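PDB 3UCX: short chain dehydrogenase from Mycobacterium smegmatis, which probably acts as an oxidoreductase, with the Rossmann fold that in related enzymes binds NAD(P). Local coordinates for residues A[20-25]-A[195-200]; A[53-56]-A[61-64]; A[76-81]-A[129-134]; A[239-242]-A[246-249]. One frame throughout, in Å; residues are numbered along the deposited sequence.

Contact 1 (A[20-25]-A[195-200]); sequences GPALGT and GGTLKS
The glycine-rich turn that leads into helix 23-33, a variant of the dinucleotide-binding motif of short-chain dehydrogenases, meets the start of helix 196-208 through one threonine. Thr197 turns its CB toward the turn and places OG1 beside its own backbone N (chi1 -59°), from where the hydroxyl oxygen approaches the methyl of Ala22, OG1 to CB 3.7 Å. The same oxygen lies 4.0 Å from CG of Pro21, whose ring crosses the threonine side chain at roughly a right angle. The contact is thus van der Waals in kind, small and near the surface, with a polar atom resting on two aliphatic groups. Each side is braced internally. Thr25 OG1 donates to Gly20 O at 2.6 Å, tying the first turn of the helix back to the loop. Gly196 O receives both Ser200 N and Ser200 OG, which come from opposite faces of its carbonyl plane. In relatives, the region after the sixth strand commonly borders the cofactor and substrate cleft, so this meeting probably lies at the rim of that cleft. Helix 232-243 supports the turn through Glu232 against Ala22 and Val235 against Leu23, while helix 45-57 touches Thr25 with Val51 and Gln54.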
ATOM      1  N   GLY A  20      20.805 -20.321  -9.777  1.00 30.73           N
ATOM      2  CA  GLY A  20      21.837 -19.710 -10.601  1.00 29.87           C
ATOM      3  C   GLY A  20      23.097 -19.523  -9.786  1.00 28.01           C
ATOM      4  O   GLY A  20      23.189 -20.021  -8.672  1.00 27.89           O
ATOM      5  N   PRO A  21      24.079 -18.800 -10.335  1.00 27.43           N
ATOM      6  CA  PRO A  21      25.385 -18.642  -9.706  1.00 26.61           C
ATOM      7  C   PRO A  21      25.389 -17.685  -8.495  1.00 25.46           C
ATOM      8  O   PRO A  21      26.327 -17.701  -7.696  1.00 25.05           O
ATOM      9  CB  PRO A  21      26.230 -18.059 -10.847  1.00 28.21           C
ATOM     10  CG  PRO A  21      25.250 -17.256 -11.635  1.00 28.33           C
ATOM     11  CD  PRO A  21      23.974 -18.038 -11.591  1.00 28.46           C
ATOM     12  N   ALA A  22      24.348 -16.862  -8.369  1.00 24.03           N
ATOM     13  CA  ALA A  22      24.285 -15.819  -7.348  1.00 22.15           C
ATOM     14  C   ALA A  22      23.405 -16.279  -6.185  1.00 20.87           C
ATOM     15  O   ALA A  22      23.757 -17.225  -5.469  1.00 20.40           O
ATOM     16  CB  ALA A  22      23.762 -14.515  -7.951  1.00 21.37           C
ATOM     17  N   LEU A  23      22.252 -15.639  -6.004  1.00 19.95           N
ATOM     18  CA  LEU A  23      21.424 -15.918  -4.820  1.00 19.26           C
ATOM     19  C   LEU A  23      21.120 -17.414  -4.672  1.00 19.51           C
ATOM     20  O   LEU A  23      21.166 -17.959  -3.562  1.00 20.13           O
ATOM     21  CB  LEU A  23      20.126 -15.126  -4.882  1.00 18.12           C
ATOM     22  CG  LEU A  23      19.169 -15.348  -3.710  1.00 17.52           C
ATOM     23  CD1 LEU A  23      19.777 -14.955  -2.363  1.00 16.42           C
ATOM     24  CD2 LEU A  23      17.861 -14.605  -3.978  1.00 16.57           C
ATOM     25  N   GLY A  24      20.803 -18.071  -5.779  1.00 19.64           N
ATOM     26  CA  GLY A  24      20.479 -19.500  -5.756  1.00 19.87           C
ATOM     27  C   GLY A  24      21.534 -20.384  -5.119  1.00 20.22           C
ATOM     28  O   GLY A  24      21.232 -21.296  -4.339  1.00 20.20           O
ATOM     29  N   THR A  25      22.797 -20.132  -5.465  1.00 20.74           N
ATOM     30  CA  THR A  25      23.896 -20.900  -4.924  1.00 21.23           C
ATOM     31  C   THR A  25      24.074 -20.584  -3.433  1.00 21.41           C
ATOM     32  O   THR A  25      24.213 -21.490  -2.604  1.00 21.72           O
ATOM     33  CB  THR A  25      25.195 -20.638  -5.727  1.00 22.56           C
ATOM     34  OG1 THR A  25      24.999 -21.050  -7.094  1.00 22.74           O
ATOM     35  CG2 THR A  25      26.376 -21.405  -5.137  1.00 23.09           C
ATOM     36  N   GLY A 195      27.231  -9.431  -4.574  1.00 21.89           N
ATOM     37  CA  GLY A 195      28.051 -10.614  -4.530  1.00 22.68           C
ATOM     38  C   GLY A 195      28.915 -10.641  -5.779  1.00 23.88           C
ATOM     39  O   GLY A 195      29.005  -9.642  -6.507  1.00 23.32           O
ATOM     40  N   GLY A 196      29.536 -11.787  -6.038  1.00 24.00           N
ATOM     41  CA  GLY A 196      30.479 -11.918  -7.161  1.00 24.44           C
ATOM     42  C   GLY A 196      29.819 -11.628  -8.489  1.00 24.59           C
ATOM     43  O   GLY A 196      30.384 -10.926  -9.318  1.00 24.78           O
ATOM     44  N   THR A 197      28.594 -12.123  -8.680  1.00 24.74           N
ATOM     45  CA  THR A 197      27.881 -11.912  -9.942  1.00 24.42           C
ATOM     46  C   THR A 197      27.549 -10.442 -10.225  1.00 24.31           C
ATOM     47  O   THR A 197      27.775  -9.945 -11.336  1.00 24.68           O
ATOM     48  CB  THR A 197      26.576 -12.724  -9.983  1.00 24.86           C
ATOM     49  OG1 THR A 197      26.870 -14.117  -9.835  1.00 26.10           O
ATOM     50  CG2 THR A 197      25.829 -12.500 -11.293  1.00 25.46           C
ATOM     51  N   LEU A 198      26.986  -9.748  -9.239  1.00 22.83           N
ATOM     52  CA  LEU A 198      26.663  -8.337  -9.421  1.00 22.88           C
ATOM     53  C   LEU A 198      27.930  -7.484  -9.569  1.00 23.62           C
ATOM     54  O   LEU A 198      27.935  -6.524 -10.319  1.00 23.44           O
ATOM     55  CB  LEU A 198      25.815  -7.803  -8.267  1.00 21.79           C
ATOM     56  CG  LEU A 198      25.308  -6.371  -8.475  1.00 22.03           C
ATOM     57  CD1 LEU A 198      24.447  -6.248  -9.740  1.00 21.69           C
ATOM     58  CD2 LEU A 198      24.547  -5.875  -7.249  1.00 21.36           C
ATOM     59  N   LYS A 199      28.984  -7.841  -8.855  1.00 24.60           N
ATOM     60  CA  LYS A 199      30.260  -7.144  -8.996  1.00 26.88           C
ATOM     61  C   LYS A 199      30.790  -7.197 -10.440  1.00 28.28           C
ATOM     62  O   LYS A 199      31.184  -6.159 -10.983  1.00 26.71           O
ATOM     63  CB  LYS A 199      31.295  -7.696  -8.036  1.00 27.96           C
ATOM     64  CG  LYS A 199      32.640  -6.978  -8.154  1.00 30.11           C
ATOM     65  CD  LYS A 199      33.533  -7.237  -6.960  1.00 31.94           C
ATOM     66  CE  LYS A 199      34.916  -6.633  -7.179  1.00 34.01           C
ATOM     67  NZ  LYS A 199      35.498  -6.190  -5.876  1.00 36.88           N
ATOM     68  N   SER A 200      30.755  -8.381 -11.071  1.00 30.27           N
ATOM     69  CA  SER A 200      31.229  -8.517 -12.470  1.00 32.31           C
ATOM     70  C   SER A 200      30.400  -7.653 -13.384  1.00 32.27           C
ATOM     71  O   SER A 200      30.900  -7.091 -14.357  1.00 32.27           O
ATOM     72  CB  SER A 200      31.139  -9.955 -12.990  1.00 32.77           C
ATOM     73  OG  SER A 200      31.757 -10.848 -12.108  1.00 35.00           O
TER

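Contact 2 (A[53-56]-A[61-64]); sequences KQVT and RALS
Val55 reaches from helix 45-57 onto the start of strand 62-66, and its CB already stands 3.9 Å from CB of Ala62. One branch goes further: CG1, anti to the backbone N (chi1 171°), extends across the gap and touches two groups at once. It lies 3.8 Å from the Ala62 CB methyl and 3.5 Å from the carbonyl O of Arg61, so that a single methyl covers both the side chain of the first strand residue and the backbone just before it. The valine side chain also packs on Ala28 and Ala32 of helix 23-33. This is the return leg of a beta-alpha-beta crossover: strand 37-42, helix 45-57 and strand 62-66 follow in order, and the two strands run parallel side by side at one edge of the sheet. Ala62 adds a touch on Ala52, one turn back along the same helix. Next to the valine, Thr56 brings its CG2 to 4.2 Å from Ala62 N, a loose approach, while its OG1 hydrogen-bonds to Ala52 O within the helix. The CB of Arg61 points away from the helix, and NH2 forms a salt bridge with Asp37 at the beginning of the neighbouring strand.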
ATOM      1  N   LYS A  53      27.819 -29.806  -4.795  1.00 33.76           N
ATOM      2  CA  LYS A  53      29.063 -29.976  -4.019  1.00 33.59           C
ATOM      3  C   LYS A  53      29.105 -29.081  -2.771  1.00 33.44           C
ATOM      4  O   LYS A  53      29.448 -29.538  -1.686  1.00 34.16           O
ATOM      5  CB  LYS A  53      30.303 -29.755  -4.906  1.00 35.80           C
ATOM      6  N   GLN A  54      28.718 -27.813  -2.895  1.00 32.72           N
ATOM      7  CA  GLN A  54      28.658 -26.959  -1.707  1.00 32.38           C
ATOM      8  C   GLN A  54      27.688 -27.527  -0.677  1.00 31.57           C
ATOM      9  O   GLN A  54      27.930 -27.425   0.534  1.00 31.29           O
ATOM     10  CB  GLN A  54      28.275 -25.520  -2.061  1.00 33.05           C
ATOM     11  CG  GLN A  54      29.268 -24.891  -3.033  1.00 35.04           C
ATOM     12  CD  GLN A  54      29.108 -23.400  -3.176  1.00 35.01           C
ATOM     13  OE1 GLN A  54      28.775 -22.711  -2.215  1.00 36.69           O
ATOM     14  NE2 GLN A  54      29.357 -22.889  -4.382  1.00 35.59           N
ATOM     15  N   VAL A  55      26.598 -28.135  -1.151  1.00 29.96           N
ATOM     16  CA  VAL A  55      25.646 -28.762  -0.238  1.00 28.93           C
ATOM     17  C   VAL A  55      26.238 -30.005   0.428  1.00 29.34           C
ATOM     18  O   VAL A  55      26.186 -30.160   1.655  1.00 28.67           O
ATOM     19  CB  VAL A  55      24.308 -29.105  -0.946  1.00 27.96           C
ATOM     20  CG1 VAL A  55      23.435 -29.959  -0.035  1.00 26.55           C
ATOM     21  CG2 VAL A  55      23.597 -27.814  -1.359  1.00 25.93           C
ATOM     22  N   THR A  56      26.814 -30.890  -0.369  1.00 31.24           N
ATOM     23  CA  THR A  56      27.331 -32.134   0.190  1.00 33.31           C
ATOM     24  C   THR A  56      28.581 -31.899   1.053  1.00 35.37           C
ATOM     25  O   THR A  56      28.851 -32.663   1.971  1.00 35.18           O
ATOM     26  CB  THR A  56      27.588 -33.190  -0.896  1.00 34.04           C
ATOM     27  OG1 THR A  56      28.426 -32.636  -1.902  1.00 34.02           O
ATOM     28  CG2 THR A  56      26.270 -33.622  -1.543  1.00 34.28           C
ATOM     29  N   ARG A  61      22.514 -33.786   1.830  1.00 28.22           N
ATOM     30  CA  ARG A  61      22.324 -34.361   0.511  1.00 28.23           C
ATOM     31  C   ARG A  61      21.744 -33.363  -0.474  1.00 26.34           C
ATOM     32  O   ARG A  61      20.987 -32.450  -0.098  1.00 24.77           O
ATOM     33  CB  ARG A  61      21.431 -35.600   0.602  1.00 29.79           C
ATOM     34  CG  ARG A  61      22.142 -36.790   1.238  1.00 32.54           C
ATOM     35  CD  ARG A  61      21.160 -37.911   1.507  1.00 34.24           C
ATOM     36  NE  ARG A  61      20.100 -37.475   2.423  1.00 34.63           N
ATOM     37  CZ  ARG A  61      18.930 -38.088   2.577  1.00 36.84           C
ATOM     38  NH1 ARG A  61      18.637 -39.186   1.888  1.00 37.55           N
ATOM     39  NH2 ARG A  61      18.042 -37.596   3.429  1.00 36.85           N
ATOM     40  N   ALA A  62      22.113 -33.532  -1.738  1.00 25.59           N
ATOM     41  CA  ALA A  62      21.562 -32.711  -2.810  1.00 25.04           C
ATOM     42  C   ALA A  62      21.108 -33.602  -3.973  1.00 25.32           C
ATOM     43  O   ALA A  62      21.882 -34.416  -4.467  1.00 25.69           O
ATOM     44  CB  ALA A  62      22.594 -31.693  -3.281  1.00 25.16           C
ATOM     45  N   LEU A  63      19.850 -33.457  -4.388  1.00 23.80           N
ATOM     46  CA  LEU A  63      19.348 -34.076  -5.608  1.00 24.22           C
ATOM     47  C   LEU A  63      19.282 -33.004  -6.689  1.00 24.37           C
ATOM     48  O   LEU A  63      18.566 -31.996  -6.525  1.00 23.38           O
ATOM     49  CB  LEU A  63      17.945 -34.641  -5.374  1.00 23.59           C
ATOM     50  CG  LEU A  63      17.239 -35.346  -6.536  1.00 23.71           C
ATOM     51  CD1 LEU A  63      17.868 -36.719  -6.771  1.00 25.06           C
ATOM     52  CD2 LEU A  63      15.742 -35.469  -6.237  1.00 22.82           C
ATOM     53  N   SER A  64      19.988 -33.230  -7.798  1.00 24.31           N
ATOM     54  CA  SER A  64      20.006 -32.280  -8.908  1.00 25.07           C
ATOM     55  C   SER A  64      19.120 -32.815 -10.015  1.00 25.17           C
ATOM     56  O   SER A  64      19.301 -33.954 -10.445  1.00 24.12           O
ATOM     57  CB  SER A  64      21.431 -32.077  -9.439  1.00 26.20           C
ATOM     58  OG  SER A  64      22.253 -31.539  -8.418  1.00 27.18           O
TER

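Contact 3 (A[76-81]-A[129-134]); sequences AHLVDE and QGFTPA
Phe131 lays one face of its ring over Val79, whose CG2 sits 3.9 Å from the ring centroid and 10° off the normal, a CH-pi contact almost centred on the ring. The pair joins two helices that flank the same face of the Rossmann sheet: Val79 lies on helix 72-85, and Phe131 occupies the break between helix 110-130 and helix 132-138. CG of Phe131 is anti to its carbonyl carbon (chi1 -76°), which carries the ring out over the valine. Leu78 comes from another direction. It crosses the phenylalanine side chain at about a right angle and puts CD2 at the ring edge, 4.1 Å from CE2, so the ring is met over a face and at its rim by successive residues of one helical turn. Leu78 also packs on Val39, Ala41 and Val65 of the sheet, while Thr82 and Val89 touch Phe131. The backbones approach most closely at Gly130, with its CA 6.4 Å from that of Val79; without a side chain between them, the valine can rest directly on the glycine backbone. There Val79 CG2 lies 3.6 Å from Gly130 O, while its other methyl, CG1, is 3.7 Å from the same oxygen.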
ATOM      1  N   ALA A  76       6.437 -32.676 -13.525  1.00 22.33           N
ATOM      2  CA  ALA A  76       5.955 -33.939 -12.979  1.00 22.97           C
ATOM      3  C   ALA A  76       7.119 -34.856 -12.659  1.00 23.08           C
ATOM      4  O   ALA A  76       7.132 -35.521 -11.617  1.00 23.12           O
ATOM      5  CB  ALA A  76       4.969 -34.624 -13.934  1.00 23.56           C
ATOM      6  N   HIS A  77       8.103 -34.885 -13.550  1.00 23.64           N
ATOM      7  CA  HIS A  77       9.317 -35.667 -13.324  1.00 24.36           C
ATOM      8  C   HIS A  77      10.082 -35.185 -12.104  1.00 23.07           C
ATOM      9  O   HIS A  77      10.502 -35.997 -11.283  1.00 23.25           O
ATOM     10  CB  HIS A  77      10.204 -35.659 -14.578  1.00 26.02           C
ATOM     11  CG  HIS A  77      11.529 -36.367 -14.407  1.00 26.80           C
ATOM     12  ND1 HIS A  77      11.628 -37.710 -14.294  1.00 28.60           N
ATOM     13  CD2 HIS A  77      12.837 -35.873 -14.359  1.00 27.94           C
ATOM     14  CE1 HIS A  77      12.920 -38.058 -14.164  1.00 27.87           C
ATOM     15  NE2 HIS A  77      13.663 -36.937 -14.203  1.00 28.54           N
ATOM     16  N   LEU A  78      10.274 -33.876 -11.966  1.00 21.85           N
ATOM     17  CA  LEU A  78      10.916 -33.320 -10.748  1.00 20.80           C
ATOM     18  C   LEU A  78      10.221 -33.758  -9.451  1.00 20.25           C
ATOM     19  O   LEU A  78      10.871 -34.153  -8.497  1.00 21.65           O
ATOM     20  CB  LEU A  78      10.948 -31.789 -10.814  1.00 20.06           C
ATOM     21  CG  LEU A  78      11.424 -31.017  -9.585  1.00 19.51           C
ATOM     22  CD1 LEU A  78      12.903 -31.293  -9.315  1.00 19.17           C
ATOM     23  CD2 LEU A  78      11.160 -29.516  -9.771  1.00 18.57           C
ATOM     24  N   VAL A  79       8.897 -33.680  -9.422  1.00 19.74           N
ATOM     25  CA  VAL A  79       8.131 -34.134  -8.266  1.00 19.58           C
ATOM     26  C   VAL A  79       8.371 -35.632  -8.026  1.00 20.23           C
ATOM     27  O   VAL A  79       8.653 -36.047  -6.910  1.00 19.57           O
ATOM     28  CB  VAL A  79       6.620 -33.851  -8.439  1.00 18.44           C
ATOM     29  CG1 VAL A  79       5.816 -34.441  -7.280  1.00 18.32           C
ATOM     30  CG2 VAL A  79       6.380 -32.346  -8.554  1.00 18.21           C
ATOM     31  N   ASP A  80       8.266 -36.434  -9.076  1.00 21.81           N
ATOM     32  CA  ASP A  80       8.456 -37.878  -8.935  1.00 24.17           C
ATOM     33  C   ASP A  80       9.861 -38.212  -8.412  1.00 23.17           C
ATOM     34  O   ASP A  80      10.015 -39.007  -7.475  1.00 22.13           O
ATOM     35  CB  ASP A  80       8.161 -38.608 -10.255  1.00 26.64           C
ATOM     36  CG  ASP A  80       6.677 -38.635 -10.608  1.00 30.31           C
ATOM     37  OD1 ASP A  80       5.819 -38.462  -9.709  1.00 36.42           O
ATOM     38  OD2 ASP A  80       6.349 -38.827 -11.808  1.00 35.51           O
ATOM     39  N   GLU A  81      10.881 -37.545  -8.947  1.00 23.65           N
ATOM     40  CA  GLU A  81      12.262 -37.827  -8.517  1.00 24.27           C
ATOM     41  C   GLU A  81      12.495 -37.416  -7.068  1.00 23.11           C
ATOM     42  O   GLU A  81      13.142 -38.129  -6.301  1.00 22.98           O
ATOM     43  CB  GLU A  81      13.274 -37.167  -9.450  1.00 25.81           C
ATOM     44  CG  GLU A  81      13.364 -37.840 -10.813  1.00 27.52           C
ATOM     45  CD  GLU A  81      13.930 -39.247 -10.737  1.00 29.54           C
ATOM     46  OE1 GLU A  81      15.011 -39.439 -10.151  1.00 31.27           O
ATOM     47  OE2 GLU A  81      13.278 -40.165 -11.253  1.00 32.25           O
ATOM     48  N   GLN A 129       1.988 -26.143  -7.418  1.00 13.67           N
ATOM     49  CA  GLN A 129       0.913 -27.114  -7.575  1.00 13.74           C
ATOM     50  C   GLN A 129       1.439 -28.545  -7.550  1.00 13.86           C
ATOM     51  O   GLN A 129       0.854 -29.421  -6.879  1.00 13.42           O
ATOM     52  CB  GLN A 129       0.116 -26.827  -8.851  1.00 14.38           C
ATOM     53  CG  GLN A 129      -0.655 -25.516  -8.726  1.00 14.41           C
ATOM     54  CD  GLN A 129      -1.562 -25.177  -9.897  1.00 15.69           C
ATOM     55  OE1 GLN A 129      -1.321 -25.602 -11.041  1.00 16.88           O
ATOM     56  NE2 GLN A 129      -2.611 -24.392  -9.618  1.00 15.81           N
ATOM     57  N   GLY A 130       2.550 -28.784  -8.259  1.00 13.36           N
ATOM     58  CA  GLY A 130       3.192 -30.087  -8.276  1.00 13.73           C
ATOM     59  C   GLY A 130       3.557 -30.590  -6.895  1.00 13.95           C
ATOM     60  O   GLY A 130       3.401 -31.777  -6.591  1.00 13.96           O
ATOM     61  N   PHE A 131       4.041 -29.681  -6.061  1.00 13.54           N
ATOM     62  CA  PHE A 131       4.412 -30.013  -4.695  1.00 14.03           C
ATOM     63  C   PHE A 131       3.335 -29.759  -3.644  1.00 13.06           C
ATOM     64  O   PHE A 131       3.595 -29.894  -2.462  1.00 13.34           O
ATOM     65  CB  PHE A 131       5.729 -29.301  -4.347  1.00 13.99           C
ATOM     66  CG  PHE A 131       6.937 -29.970  -4.969  1.00 14.71           C
ATOM     67  CD1 PHE A 131       7.303 -31.241  -4.592  1.00 15.32           C
ATOM     68  CD2 PHE A 131       7.681 -29.331  -5.941  1.00 14.91           C
ATOM     69  CE1 PHE A 131       8.405 -31.864  -5.149  1.00 16.10           C
ATOM     70  CE2 PHE A 131       8.789 -29.934  -6.501  1.00 15.02           C
ATOM     71  CZ  PHE A 131       9.148 -31.210  -6.120  1.00 16.03           C
ATOM     72  N   THR A 132       2.112 -29.441  -4.061  1.00 13.13           N
ATOM     73  CA  THR A 132       1.051 -29.218  -3.083  1.00 12.93           C
ATOM     74  C   THR A 132       0.770 -30.474  -2.250  1.00 13.06           C
ATOM     75  O   THR A 132       0.642 -30.368  -1.021  1.00 13.12           O
ATOM     76  CB  THR A 132      -0.218 -28.613  -3.707  1.00 13.16           C
ATOM     77  OG1 THR A 132       0.033 -27.252  -4.078  1.00 13.06           O
ATOM     78  CG2 THR A 132      -1.442 -28.683  -2.752  1.00 13.24           C
ATOM     79  N   PRO A 133       0.714 -31.668  -2.887  1.00 13.22           N
ATOM     80  CA  PRO A 133       0.469 -32.833  -2.069  1.00 13.53           C
ATOM     81  C   PRO A 133       1.531 -33.064  -0.982  1.00 13.47           C
ATOM     82  O   PRO A 133       1.196 -33.376   0.177  1.00 13.43           O
ATOM     83  CB  PRO A 133       0.430 -33.975  -3.100  1.00 13.92           C
ATOM     84  CG  PRO A 133      -0.098 -33.325  -4.326  1.00 13.96           C
ATOM     85  CD  PRO A 133       0.562 -31.973  -4.324  1.00 13.55           C
ATOM     86  N   ALA A 134       2.791 -32.868  -1.342  1.00 13.37           N
ATOM     87  CA  ALA A 134       3.882 -32.974  -0.387  1.00 13.60           C
ATOM     88  C   ALA A 134       3.784 -31.920   0.705  1.00 13.13           C
ATOM     89  O   ALA A 134       3.877 -32.244   1.879  1.00 13.91           O
ATOM     90  CB  ALA A 134       5.229 -32.915  -1.093  1.00 13.32           C
TER

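Contact 4 (A[239-242]-A[246-249])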
ATOM      1  N   ILE A 239      14.935 -15.280   3.345  1.00 13.08           N
ATOM      2  CA  ILE A 239      14.260 -16.433   2.734  1.00 13.31           C
ATOM      3  C   ILE A 239      14.249 -17.611   3.708  1.00 14.16           C
ATOM      4  O   ILE A 239      13.228 -18.272   3.899  1.00 14.05           O
ATOM      5  CB  ILE A 239      14.933 -16.832   1.408  1.00 13.20           C
ATOM      6  CG1 ILE A 239      14.723 -15.739   0.367  1.00 12.39           C
ATOM      7  CG2 ILE A 239      14.417 -18.172   0.895  1.00 13.25           C
ATOM      8  CD1 ILE A 239      15.648 -15.853  -0.827  1.00 12.50           C
ATOM      9  N   LEU A 240      15.390 -17.877   4.328  1.00 15.57           N
ATOM     10  CA  LEU A 240      15.471 -18.925   5.361  1.00 16.54           C
ATOM     11  C   LEU A 240      14.496 -18.696   6.510  1.00 15.48           C
ATOM     12  O   LEU A 240      13.816 -19.645   6.944  1.00 15.45           O
ATOM     13  CB  LEU A 240      16.897 -19.073   5.892  1.00 18.56           C
ATOM     14  CG  LEU A 240      17.759 -20.098   5.140  1.00 21.27           C
ATOM     15  CD1 LEU A 240      17.915 -19.740   3.663  1.00 22.84           C
ATOM     16  CD2 LEU A 240      19.110 -20.148   5.837  1.00 24.81           C
ATOM     17  N   PHE A 241      14.395 -17.455   6.991  1.00 14.57           N
ATOM     18  CA  PHE A 241      13.439 -17.113   8.046  1.00 14.77           C
ATOM     19  C   PHE A 241      12.008 -17.472   7.628  1.00 14.54           C
ATOM     20  O   PHE A 241      11.313 -18.204   8.344  1.00 14.33           O
ATOM     21  CB  PHE A 241      13.508 -15.624   8.396  1.00 15.34           C
ATOM     22  CG  PHE A 241      12.348 -15.132   9.201  1.00 15.21           C
ATOM     23  CD1 PHE A 241      12.226 -15.455  10.530  1.00 16.70           C
ATOM     24  CD2 PHE A 241      11.372 -14.373   8.618  1.00 15.90           C
ATOM     25  CE1 PHE A 241      11.140 -14.992  11.284  1.00 16.27           C
ATOM     26  CE2 PHE A 241      10.284 -13.917   9.343  1.00 16.15           C
ATOM     27  CZ  PHE A 241      10.179 -14.236  10.686  1.00 16.09           C
ATOM     28  N   MET A 242      11.608 -16.982   6.452  1.00 14.48           N
ATOM     29  CA  MET A 242      10.260 -17.240   5.923  1.00 14.65           C
ATOM     30  C   MET A 242       9.990 -18.728   5.681  1.00 14.20           C
ATOM     31  O   MET A 242       8.850 -19.177   5.810  1.00 13.75           O
ATOM     32  CB  MET A 242      10.045 -16.480   4.616  1.00 15.36           C
ATOM     33  CG  MET A 242       9.811 -14.992   4.785  1.00 16.15           C
ATOM     34  SD  MET A 242       8.287 -14.676   5.712  1.00 18.37           S
ATOM     35  CE  MET A 242       7.911 -12.993   5.209  1.00 16.97           C
ATOM     36  N   LEU A 246      10.258 -20.343  12.556  1.00 21.41           N
ATOM     37  CA  LEU A 246      10.234 -19.007  13.146  1.00 21.06           C
ATOM     38  C   LEU A 246       9.104 -18.173  12.510  1.00 19.49           C
ATOM     39  O   LEU A 246       8.612 -17.228  13.116  1.00 19.71           O
ATOM     40  CB  LEU A 246      11.554 -18.248  12.957  1.00 22.43           C
ATOM     41  CG  LEU A 246      12.846 -18.636  13.709  1.00 23.67           C
ATOM     42  CD1 LEU A 246      14.057 -17.945  13.088  1.00 23.59           C
ATOM     43  CD2 LEU A 246      12.751 -18.277  15.185  1.00 23.92           C
ATOM     44  N   ALA A 247       8.751 -18.487  11.269  1.00 16.72           N
ATOM     45  CA  ALA A 247       7.748 -17.725  10.553  1.00 15.28           C
ATOM     46  C   ALA A 247       6.397 -18.471  10.548  1.00 14.63           C
ATOM     47  O   ALA A 247       5.540 -18.179   9.710  1.00 13.60           O
ATOM     48  CB  ALA A 247       8.214 -17.463   9.129  1.00 14.50           C
ATOM     49  N   SER A 248       6.183 -19.396  11.494  1.00 14.41           N
ATOM     50  CA  SER A 248       4.949 -20.222  11.446  1.00 14.42           C
ATOM     51  C   SER A 248       3.644 -19.426  11.615  1.00 13.91           C
ATOM     52  O   SER A 248       2.551 -19.927  11.277  1.00 13.27           O
ATOM     53  CB  SER A 248       5.029 -21.415  12.425  1.00 14.92           C
ATOM     54  OG  SER A 248       5.162 -20.960  13.754  1.00 14.54           O
ATOM     55  N   GLY A 249       3.740 -18.181  12.101  1.00 13.65           N
ATOM     56  CA  GLY A 249       2.585 -17.294  12.229  1.00 12.89           C
ATOM     57  C   GLY A 249       2.407 -16.367  11.047  1.00 12.30           C
ATOM     58  O   GLY A 249       1.509 -15.529  11.050  1.00 12.12           O
TER
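Leu246 begins the return of the chain after helix 232-243 and meets the ring of Phe241. Its CB stands 3.7 Å from CE1 of Phe241, approaching obliquely to the ring, and its CD1 adds a looser touch on CD1 of the phenylalanine. The two side chains cross at nearly a right angle. Phe241 can reach this far because its CG is anti to the backbone N (chi1 165°), which swings the ring out from the helix toward the loop. Ala247 comes next and fits closest: its methyl lies over one face of the Phe241 ring, 4.2 Å from CB to the centroid and 16° off the normal, a CH-pi contact displaced toward the rim. The same CB is 3.3 Å from Phe241 O and 3.8 Å from Met242 O, so the alanine is seated on two carbonyls of the final turn of the helix as well as against the ring face. Those oxygens also accept hydrogen bonds, Phe241 O from Ser244 OG and Met242 O from Arg184 NH1. The CB of Met242 is directed away from the loop, yet its SD comes back to a loose 4.4 Å from Ala247 CB. The CB of Ser248 points away from the helix, and OG bonds to Asp245 O and to Glu234 of the third subunit; Gly249 follows with backbone hydrogen bonds to that subunit, where Phe241 stacks on its counterpart. The last helix and last strand packing against those of a neighbouring copy, here with this loop joining in, form one of the twofold interfaces of tetrameric short-chain dehydrogenases.

All four contacts belong to a single Rossmann domain built on a seven-stranded parallel sheet. Contact 1 spans most of the chain, joining its first helix to the one after the sixth strand, and contacts 2 and 3 fall in sequence within that span; contact 4 follows it. Contacts 1 and 2 have centres 18 Å apart and meet through Thr25 and Gln54, whereas contacts 1 and 4 touch where Leu23 packs on Ile239. Strand 62-66 and helix 72-85 link contacts 2 and 3. Contacts 1 and 3 lie about 28 Å apart between centres, on opposite sides of the chain's centre. Contact 1 probably lies near the cofactor cleft, as in relatives, while contact 4 faces a neighbouring subunit.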